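Local coordinates for protein KLLA0F20702p (Kluyveromyces lactis, PDB 5Y5A) that probably recruits telomerase to chromosome ends, as the yeast telomerase subunit Est1 that binds the telomere protein Cdc13, at residues 15-19 / 37-41; 82-86 / 190-194; 42-46 / 129-133. All blocks are in the same frame, centred on the assembly; numbering follows the deposited sequence.

All three interactions lie in the N-terminal helical part of this Est1 fragment, on the same side of the chain's centre. Interaction 1 pairs helix 7-21 with helix 33-53; interaction 3 uses helix 33-53 again, against helix 113-144, and its centre is about 11 Å from that of interaction 1. Interaction 2 joins helix 78-105 to helix 179-206, about 11 Å from interaction 3 and 16 Å from interaction 1, centre to centre. Along the chain interaction 1 closes first, whereas interactions 2 and 3 interleave. Phe15 packs on Ile45, and Thr85 on Leu133 and Ile45, so interaction 3 connects the other two into one block of packed helices reaching from helix 7-21 to helix 179-206.

Interaction 1: 15-19 / 37-41; sequences FQKQL and AIQMI
Helix 7-21 and helix 33-53 form an antiparallel helix pair at the N-terminal end of the helical array, with Phe15, Gln18 and Leu19 facing Ala37, Ile38 and Ile41. The local axes run 10.9 Å apart at 170°, so the start of segment 15-19 lies beside the end of 37-41, Phe15 next to Ile41, and Leu19 next to Ala37.

Ile41 has the largest share of the buried surface, and its two branches do different jobs. CG2 sits over one face of the Phe15 phenyl ring, 3.7 Å from the ring centroid and displaced toward the rim on the CG side; Phe15 CG is 3.6 Å from Ile41 CG2. This is a CH-pi contact, and the two side chains slide past each other in opposite directions. The other branch, CG1 with CD1, is stretched out (chi2 175°), which carries CD1 away from the phenyl ring to meet Leu19 tip to tip, Ile41 CD1 lying 3.8 Å from Leu19 CG. Gln18 runs alongside that same branch, with its OE1 3.8 Å from Ile41 CD1, at the more exposed margin.

Leu19 also spans toward the start of segment 37-41: its CD2 reaches Ala37 CB at 4.1 Å. Ile38 crosses Leu19 at about a right angle, but their closest methyls are modelled too near each other for the spacing to be trusted.

Helix 78-105 packs against the same side chains, Val89 touching Phe15 and Leu19, and Ile93 touching Leu19 and Ile38. Gln16, on the side of its helix turned from Ile41, hydrogen-bonds His88 through OE1. Apolar branches meshing between two nearly antiparallel helices, with a third helix packed against both, are consistent with the all-helical array expected of a TPR-clan protein.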
loop_
_atom_site.group_PDB
_atom_site.type_symbol
_atom_site.label_atom_id
_atom_site.label_comp_id
_atom_site.label_asym_id
_atom_site.label_seq_id
_atom_site.Cartn_x
_atom_site.Cartn_y
_atom_site.Cartn_z
ATOM N N PHE A 15 -30.286 2.742 15.028
ATOM C CA PHE A 15 -30.241 3.675 13.911
ATOM C C PHE A 15 -30.452 2.913 12.619
ATOM O O PHE A 15 -31.239 3.318 11.762
ATOM C CB PHE A 15 -28.908 4.424 13.862
ATOM C CG PHE A 15 -28.687 5.345 15.021
ATOM C CD1 PHE A 15 -29.754 5.824 15.752
ATOM C CD2 PHE A 15 -27.409 5.730 15.380
ATOM C CE1 PHE A 15 -29.553 6.669 16.819
ATOM C CE2 PHE A 15 -27.204 6.578 16.449
ATOM C CZ PHE A 15 -28.274 7.045 17.168
ATOM N N GLN A 16 -29.731 1.803 12.497
ATOM C CA GLN A 16 -29.808 0.949 11.322
ATOM C C GLN A 16 -31.241 0.491 11.076
ATOM O O GLN A 16 -31.782 0.692 9.989
ATOM C CB GLN A 16 -28.880 -0.255 11.482
ATOM C CG GLN A 16 -28.801 -1.160 10.265
ATOM C CD GLN A 16 -27.687 -2.177 10.374
ATOM O OE1 GLN A 16 -26.658 -1.918 10.998
ATOM N NE2 GLN A 16 -27.883 -3.343 9.771
ATOM N N LYS A 17 -31.860 -0.097 12.098
ATOM C CA LYS A 17 -33.218 -0.625 11.976
ATOM C C LYS A 17 -34.227 0.465 11.631
ATOM O O LYS A 17 -35.164 0.233 10.870
ATOM C CB LYS A 17 -33.633 -1.339 13.265
ATOM C CG LYS A 17 -32.733 -2.517 13.615
ATOM C CD LYS A 17 -33.297 -3.384 14.733
ATOM C CE LYS A 17 -32.372 -4.570 14.994
ATOM N NZ LYS A 17 -32.908 -5.521 16.004
ATOM N N GLN A 18 -34.026 1.655 12.189
ATOM C CA GLN A 18 -34.859 2.805 11.860
ATOM C C GLN A 18 -34.783 3.145 10.373
ATOM O O GLN A 18 -35.806 3.357 9.722
ATOM C CB GLN A 18 -34.449 4.021 12.695
ATOM C CG GLN A 18 -34.969 3.998 14.124
ATOM C CD GLN A 18 -34.653 5.273 14.888
ATOM O OE1 GLN A 18 -33.815 6.071 14.469
ATOM N NE2 GLN A 18 -35.330 5.469 16.015
ATOM N N LEU A 19 -33.566 3.185 9.839
ATOM C CA LEU A 19 -33.347 3.592 8.453
ATOM C C LEU A 19 -33.760 2.523 7.444
ATOM O O LEU A 19 -34.112 2.841 6.307
ATOM C CB LEU A 19 -31.880 3.970 8.244
ATOM C CG LEU A 19 -31.488 5.315 8.858
ATOM C CD1 LEU A 19 -30.000 5.567 8.720
ATOM C CD2 LEU A 19 -32.292 6.441 8.220
ATOM N N ALA A 37 -35.196 11.622 9.039
ATOM C CA ALA A 37 -34.635 10.550 9.850
ATOM C C ALA A 37 -33.115 10.649 9.911
ATOM O O ALA A 37 -32.514 10.489 10.971
ATOM C CB ALA A 37 -35.055 9.198 9.304
ATOM N N ILE A 38 -32.495 10.929 8.791
ATOM C CA ILE A 38 -31.058 11.033 8.763
ATOM C C ILE A 38 -30.593 12.195 9.587
ATOM O O ILE A 38 -29.589 12.115 10.262
ATOM C CB ILE A 38 -30.544 11.138 7.316
ATOM C CG1 ILE A 38 -31.024 9.937 6.522
ATOM C CG2 ILE A 38 -29.028 11.174 7.226
ATOM C CD1 ILE A 38 -30.565 8.618 7.093
ATOM N N GLN A 39 -31.319 13.289 9.504
ATOM C CA GLN A 39 -30.950 14.494 10.240
ATOM C C GLN A 39 -31.002 14.284 11.746
ATOM O O GLN A 39 -30.157 14.792 12.482
ATOM C CB GLN A 39 -31.861 15.655 9.857
ATOM C CG GLN A 39 -31.492 16.312 8.551
ATOM C CD GLN A 39 -32.515 17.335 8.128
ATOM O OE1 GLN A 39 -33.643 17.332 8.615
ATOM N NE2 GLN A 39 -32.128 18.223 7.221
ATOM N N MET A 40 -32.004 13.540 12.199
ATOM C CA MET A 40 -32.153 13.263 13.619
ATOM C C MET A 40 -31.008 12.391 14.122
ATOM O O MET A 40 -30.440 12.646 15.186
ATOM C CB MET A 40 -33.495 12.589 13.893
ATOM C CG MET A 40 -34.693 13.479 13.618
ATOM S SD MET A 40 -34.689 14.975 14.623
ATOM C CE MET A 40 -34.939 14.276 16.248
ATOM N N ILE A 41 -30.666 11.366 13.346
ATOM C CA ILE A 41 -29.604 10.442 13.722
ATOM C C ILE A 41 -28.246 11.139 13.683
ATOM O O ILE A 41 -27.418 10.947 14.573
ATOM C CB ILE A 41 -29.599 9.197 12.804
ATOM C CG1 ILE A 41 -30.892 8.396 13.012
ATOM C CG2 ILE A 41 -28.371 8.327 13.063
ATOM C CD1 ILE A 41 -31.062 7.227 12.078
#

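Interaction 2: 82-86 / 190-194; sequences LDLTW and RCLLY
Tyr194 has the most surface buried here, and it is engaged on a ring face and at its hydroxyl end. Trp86 lies over one face: Trp86 CB stands 3.6 Å from the Tyr194 ring centroid, over the centre, and the five-membered ring of Trp86 continues as an offset stack, the planes only 11° apart and the centroids 4.4 Å apart. With Trp86 CG anti to the backbone N (chi1 175°), the indole is laid along the Tyr194 ring from CB outward, over CE1 and CD1. Beyond the stack, Cys197, Ser198 and Tyr201 of the same helix as Tyr194 touch the indole.

Leu82 packs one turn away from the stack, its CD1 3.7 Å from Cys191 SG and 3.9 Å from Arg190 CB, while the Leu82 carbonyl O lies 3.6 Å from Tyr194 CE2. Cys191 also touches Thr137 and Leu138 of helix 113-144.

At the edge of the phenol, Asp83 OD1 lies in the ring plane and accepts a hydrogen bond from Tyr194 OH; the modelled spacing is very short and its exact value is doubtful. This joins two nearly parallel helices of the Est1 family region, 78-105 and 179-206, whose local axes are 17° apart.

Arg190 forms a salt bridge with the same carboxylate, gripping it side-on. Its NE reaches Asp83 OD1 at 2.8 Å and its NH2 reaches Asp83 OD2 at 3.2 Å, each oxygen using its syn lone pair and lying close to the guanidinium plane. A leucine in place of this arginine would probably leave the Asp83 carboxylate without its countercharge, and freer to turn away from Tyr194.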
loop_
_atom_site.group_PDB
_atom_site.type_symbol
_atom_site.label_atom_id
_atom_site.label_comp_id
_atom_site.label_asym_id
_atom_site.label_seq_id
_atom_site.Cartn_x
_atom_site.Cartn_y
_atom_site.Cartn_z
ATOM N N LEU A 82 -17.470 6.747 14.989
ATOM C CA LEU A 82 -17.450 6.920 13.544
ATOM C C LEU A 82 -17.525 5.585 12.800
ATOM O O LEU A 82 -18.077 5.515 11.703
ATOM C CB LEU A 82 -16.193 7.686 13.124
ATOM C CG LEU A 82 -16.086 9.109 13.674
ATOM C CD1 LEU A 82 -14.696 9.677 13.456
ATOM C CD2 LEU A 82 -17.140 10.007 13.032
ATOM N N ASP A 83 -16.958 4.535 13.391
ATOM C CA ASP A 83 -16.999 3.204 12.783
ATOM C C ASP A 83 -18.415 2.630 12.857
ATOM O O ASP A 83 -18.913 2.062 11.891
ATOM C CB ASP A 83 -15.997 2.260 13.456
ATOM C CG ASP A 83 -14.558 2.508 13.012
ATOM O OD1 ASP A 83 -14.344 3.024 11.895
ATOM O OD2 ASP A 83 -13.631 2.177 13.779
ATOM N N LEU A 84 -19.071 2.792 14.002
ATOM C CA LEU A 84 -20.465 2.382 14.126
ATOM C C LEU A 84 -21.371 3.221 13.223
ATOM O O LEU A 84 -22.453 2.777 12.813
ATOM C CB LEU A 84 -20.931 2.493 15.578
ATOM C CG LEU A 84 -20.368 1.468 16.563
ATOM C CD1 LEU A 84 -20.854 1.771 17.966
ATOM C CD2 LEU A 84 -20.760 0.057 16.156
ATOM N N THR A 85 -20.929 4.439 12.925
ATOM C CA THR A 85 -21.684 5.335 12.062
ATOM C C THR A 85 -21.653 4.846 10.619
ATOM O O THR A 85 -22.685 4.778 9.947
ATOM C CB THR A 85 -21.138 6.766 12.129
ATOM O OG1 THR A 85 -21.334 7.289 13.451
ATOM C CG2 THR A 85 -21.860 7.644 11.122
ATOM N N TRP A 86 -20.461 4.503 10.152
ATOM C CA TRP A 86 -20.307 3.950 8.818
ATOM C C TRP A 86 -21.084 2.653 8.673
ATOM O O TRP A 86 -21.897 2.507 7.767
ATOM C CB TRP A 86 -18.835 3.703 8.500
ATOM C CG TRP A 86 -18.660 3.027 7.190
ATOM C CD1 TRP A 86 -18.276 1.736 6.977
ATOM C CD2 TRP A 86 -18.895 3.601 5.896
ATOM N NE1 TRP A 86 -18.246 1.473 5.627
ATOM C CE2 TRP A 86 -18.621 2.597 4.945
ATOM C CE3 TRP A 86 -19.305 4.862 5.455
ATOM C CZ2 TRP A 86 -18.742 2.825 3.575
ATOM C CZ3 TRP A 86 -19.426 5.082 4.096
ATOM C CH2 TRP A 86 -19.146 4.069 3.172
ATOM N N ARG A 190 -10.428 8.185 10.477
ATOM C CA ARG A 190 -11.721 7.610 10.133
ATOM C C ARG A 190 -12.542 8.574 9.287
ATOM O O ARG A 190 -13.190 8.160 8.323
ATOM C CB ARG A 190 -12.488 7.220 11.389
ATOM C CG ARG A 190 -11.863 6.046 12.125
ATOM C CD ARG A 190 -11.662 4.849 11.202
ATOM N NE ARG A 190 -11.584 3.617 11.977
ATOM C CZ ARG A 190 -10.450 3.023 12.329
ATOM N NH1 ARG A 190 -9.284 3.532 11.950
ATOM N NH2 ARG A 190 -10.486 1.914 13.050
ATOM N N CYS A 191 -12.503 9.856 9.640
ATOM C CA CYS A 191 -13.230 10.868 8.879
ATOM C C CYS A 191 -12.740 10.898 7.441
ATOM O O CYS A 191 -13.534 10.918 6.504
ATOM C CB CYS A 191 -13.072 12.250 9.508
ATOM S SG CYS A 191 -13.927 12.457 11.069
ATOM N N LEU A 192 -11.424 10.898 7.273
ATOM C CA LEU A 192 -10.839 10.894 5.945
ATOM C C LEU A 192 -11.150 9.589 5.209
ATOM O O LEU A 192 -11.389 9.598 4.004
ATOM C CB LEU A 192 -9.332 11.120 6.036
ATOM C CG LEU A 192 -8.925 12.482 6.611
ATOM C CD1 LEU A 192 -7.459 12.472 6.999
ATOM C CD2 LEU A 192 -9.209 13.610 5.626
ATOM N N LEU A 193 -11.154 8.473 5.937
ATOM C CA LEU A 193 -11.476 7.175 5.343
ATOM C C LEU A 193 -12.909 7.115 4.818
ATOM O O LEU A 193 -13.150 6.648 3.705
ATOM C CB LEU A 193 -11.261 6.041 6.353
ATOM C CG LEU A 193 -11.635 4.630 5.866
ATOM C CD1 LEU A 193 -10.738 4.169 4.714
ATOM C CD2 LEU A 193 -11.593 3.611 7.000
ATOM N N TYR A 194 -13.861 7.585 5.612
ATOM C CA TYR A 194 -15.261 7.417 5.248
ATOM C C TYR A 194 -15.745 8.511 4.298
ATOM O O TYR A 194 -16.717 8.325 3.566
ATOM C CB TYR A 194 -16.127 7.357 6.504
ATOM C CG TYR A 194 -15.827 6.133 7.337
ATOM C CD1 TYR A 194 -15.727 4.878 6.744
ATOM C CD2 TYR A 194 -15.615 6.230 8.711
ATOM C CE1 TYR A 194 -15.435 3.745 7.499
ATOM C CE2 TYR A 194 -15.323 5.106 9.474
ATOM C CZ TYR A 194 -15.236 3.867 8.864
ATOM O OH TYR A 194 -14.953 2.750 9.618
#

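Interaction 3: 42-46 / 129-133; sequences HSKIM and QIHKL
The His42 imidazole and the isobutyl group of Leu133 make the first shell. Leu133 CD2 stands over one ring face, 4.0 Å from the His42 ring centroid and 27° off the normal, a CH-pi contact, with CD2 of His42 3.7 Å away. Leu133 chi1 is near 180° (-176°), which carries both methyls across to helix 33-53. The second methyl, CD1, meets Met46 CG at 3.5 Å and Ile45 CG2 at 4.1 Å, and the extended Met46 chain passes on, bringing its CE close to the Leu133 backbone.

Across the ring, the CE1 corner of His42 points into the backbone of the other helix: Gln129 O is 3.2 Å from His42 CE1, and Ile130 N lies at the ring edge. That carbonyl already accepts from Leu133 N within its helix.

Farther out, helix 78-105 lies against both segments, with Thr85 on Ile45 and Leu133, and His90 on Ile130 and Leu133; Phe12 and Phe15 of helix 7-21 back Ile45. The local axes of helices 33-53 and 113-144 run almost parallel, 6° apart.

His42 NE2 hydrogen-bonds His90 NE2, which fixes how the buried imidazole is turned. Since one of these two nitrogens must donate and the other accept, the two rings are unlikely both to be positively charged here.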
loop_
_atom_site.group_PDB
_atom_site.type_symbol
_atom_site.label_atom_id
_atom_site.label_comp_id
_atom_site.label_asym_id
_atom_site.label_seq_id
_atom_site.Cartn_x
_atom_site.Cartn_y
_atom_site.Cartn_z
ATOM N N HIS A 42 -28.027 11.957 12.658
ATOM C CA HIS A 42 -26.809 12.757 12.561
ATOM C C HIS A 42 -26.668 13.688 13.761
ATOM O O HIS A 42 -25.567 13.900 14.271
ATOM C CB HIS A 42 -26.798 13.577 11.267
ATOM C CG HIS A 42 -26.237 12.846 10.089
ATOM N ND1 HIS A 42 -25.881 13.484 8.920
ATOM C CD2 HIS A 42 -25.961 11.533 9.900
ATOM C CE1 HIS A 42 -25.414 12.595 8.060
ATOM N NE2 HIS A 42 -25.453 11.404 8.630
ATOM N N SER A 43 -27.791 14.238 14.206
ATOM C CA SER A 43 -27.797 15.174 15.323
ATOM C C SER A 43 -27.370 14.499 16.622
ATOM O O SER A 43 -26.677 15.098 17.440
ATOM C CB SER A 43 -29.182 15.799 15.493
ATOM O OG SER A 43 -29.253 16.535 16.700
ATOM N N LYS A 44 -27.790 13.252 16.807
ATOM C CA LYS A 44 -27.427 12.498 18.000
ATOM C C LYS A 44 -25.961 12.105 17.966
ATOM O O LYS A 44 -25.268 12.165 18.978
ATOM C CB LYS A 44 -28.292 11.247 18.138
ATOM C CG LYS A 44 -29.733 11.523 18.495
ATOM C CD LYS A 44 -30.476 10.235 18.808
ATOM C CE LYS A 44 -31.888 10.523 19.289
ATOM N NZ LYS A 44 -32.605 9.276 19.664
ATOM N N ILE A 45 -25.498 11.699 16.789
ATOM C CA ILE A 45 -24.129 11.243 16.623
ATOM C C ILE A 45 -23.153 12.395 16.839
ATOM O O ILE A 45 -22.161 12.249 17.560
ATOM C CB ILE A 45 -23.918 10.621 15.232
ATOM C CG1 ILE A 45 -24.749 9.343 15.096
ATOM C CG2 ILE A 45 -22.440 10.332 14.983
ATOM C CD1 ILE A 45 -24.582 8.648 13.758
ATOM N N MET A 46 -23.450 13.540 16.224
ATOM C CA MET A 46 -22.635 14.742 16.384
ATOM C C MET A 46 -22.500 15.082 17.859
ATOM O O MET A 46 -21.474 15.593 18.305
ATOM C CB MET A 46 -23.241 15.923 15.617
ATOM C CG MET A 46 -22.932 15.924 14.120
ATOM S SD MET A 46 -23.836 17.176 13.174
ATOM C CE MET A 46 -23.270 16.838 11.505
ATOM N N GLN A 129 -25.202 15.703 3.648
ATOM C CA GLN A 129 -25.312 15.517 5.092
ATOM C C GLN A 129 -24.283 14.510 5.584
ATOM O O GLN A 129 -23.593 14.744 6.579
ATOM C CB GLN A 129 -26.722 15.065 5.473
ATOM C CG GLN A 129 -27.753 16.174 5.384
ATOM C CD GLN A 129 -27.312 17.417 6.134
ATOM O OE1 GLN A 129 -27.064 17.371 7.341
ATOM N NE2 GLN A 129 -27.191 18.530 5.418
ATOM N N ILE A 130 -24.195 13.391 4.872
ATOM C CA ILE A 130 -23.229 12.347 5.168
ATOM C C ILE A 130 -21.826 12.919 5.170
ATOM O O ILE A 130 -21.048 12.683 6.093
ATOM C CB ILE A 130 -23.310 11.202 4.145
ATOM C CG1 ILE A 130 -24.691 10.548 4.196
ATOM C CG2 ILE A 130 -22.209 10.175 4.402
ATOM C CD1 ILE A 130 -24.885 9.465 3.166
ATOM N N HIS A 131 -21.515 13.680 4.130
ATOM C CA HIS A 131 -20.202 14.292 4.017
ATOM C C HIS A 131 -19.955 15.263 5.163
ATOM O O HIS A 131 -18.839 15.360 5.673
ATOM C CB HIS A 131 -20.056 15.015 2.682
ATOM C CG HIS A 131 -18.696 15.594 2.463
ATOM N ND1 HIS A 131 -18.390 16.907 2.754
ATOM C CD2 HIS A 131 -17.553 15.035 2.002
ATOM C CE1 HIS A 131 -17.120 17.132 2.472
ATOM N NE2 HIS A 131 -16.588 16.012 2.013
ATOM N N LYS A 132 -21.003 15.972 5.570
ATOM C CA LYS A 132 -20.882 16.968 6.626
ATOM C C LYS A 132 -20.600 16.335 7.978
ATOM O O LYS A 132 -19.841 16.885 8.763
ATOM C CB LYS A 132 -22.143 17.829 6.714
ATOM C CG LYS A 132 -22.114 19.039 5.797
ATOM C CD LYS A 132 -23.378 19.873 5.916
ATOM C CE LYS A 132 -23.373 21.013 4.904
ATOM N NZ LYS A 132 -24.629 21.812 4.941
ATOM N N LEU A 133 -21.204 15.183 8.249
ATOM C CA LEU A 133 -20.987 14.499 9.521
ATOM C C LEU A 133 -19.502 14.219 9.765
ATOM O O LEU A 133 -18.998 14.380 10.878
ATOM C CB LEU A 133 -21.777 13.196 9.564
ATOM C CG LEU A 133 -21.711 12.415 10.877
ATOM C CD1 LEU A 133 -22.416 13.164 11.987
ATOM C CD2 LEU A 133 -22.335 11.057 10.698
#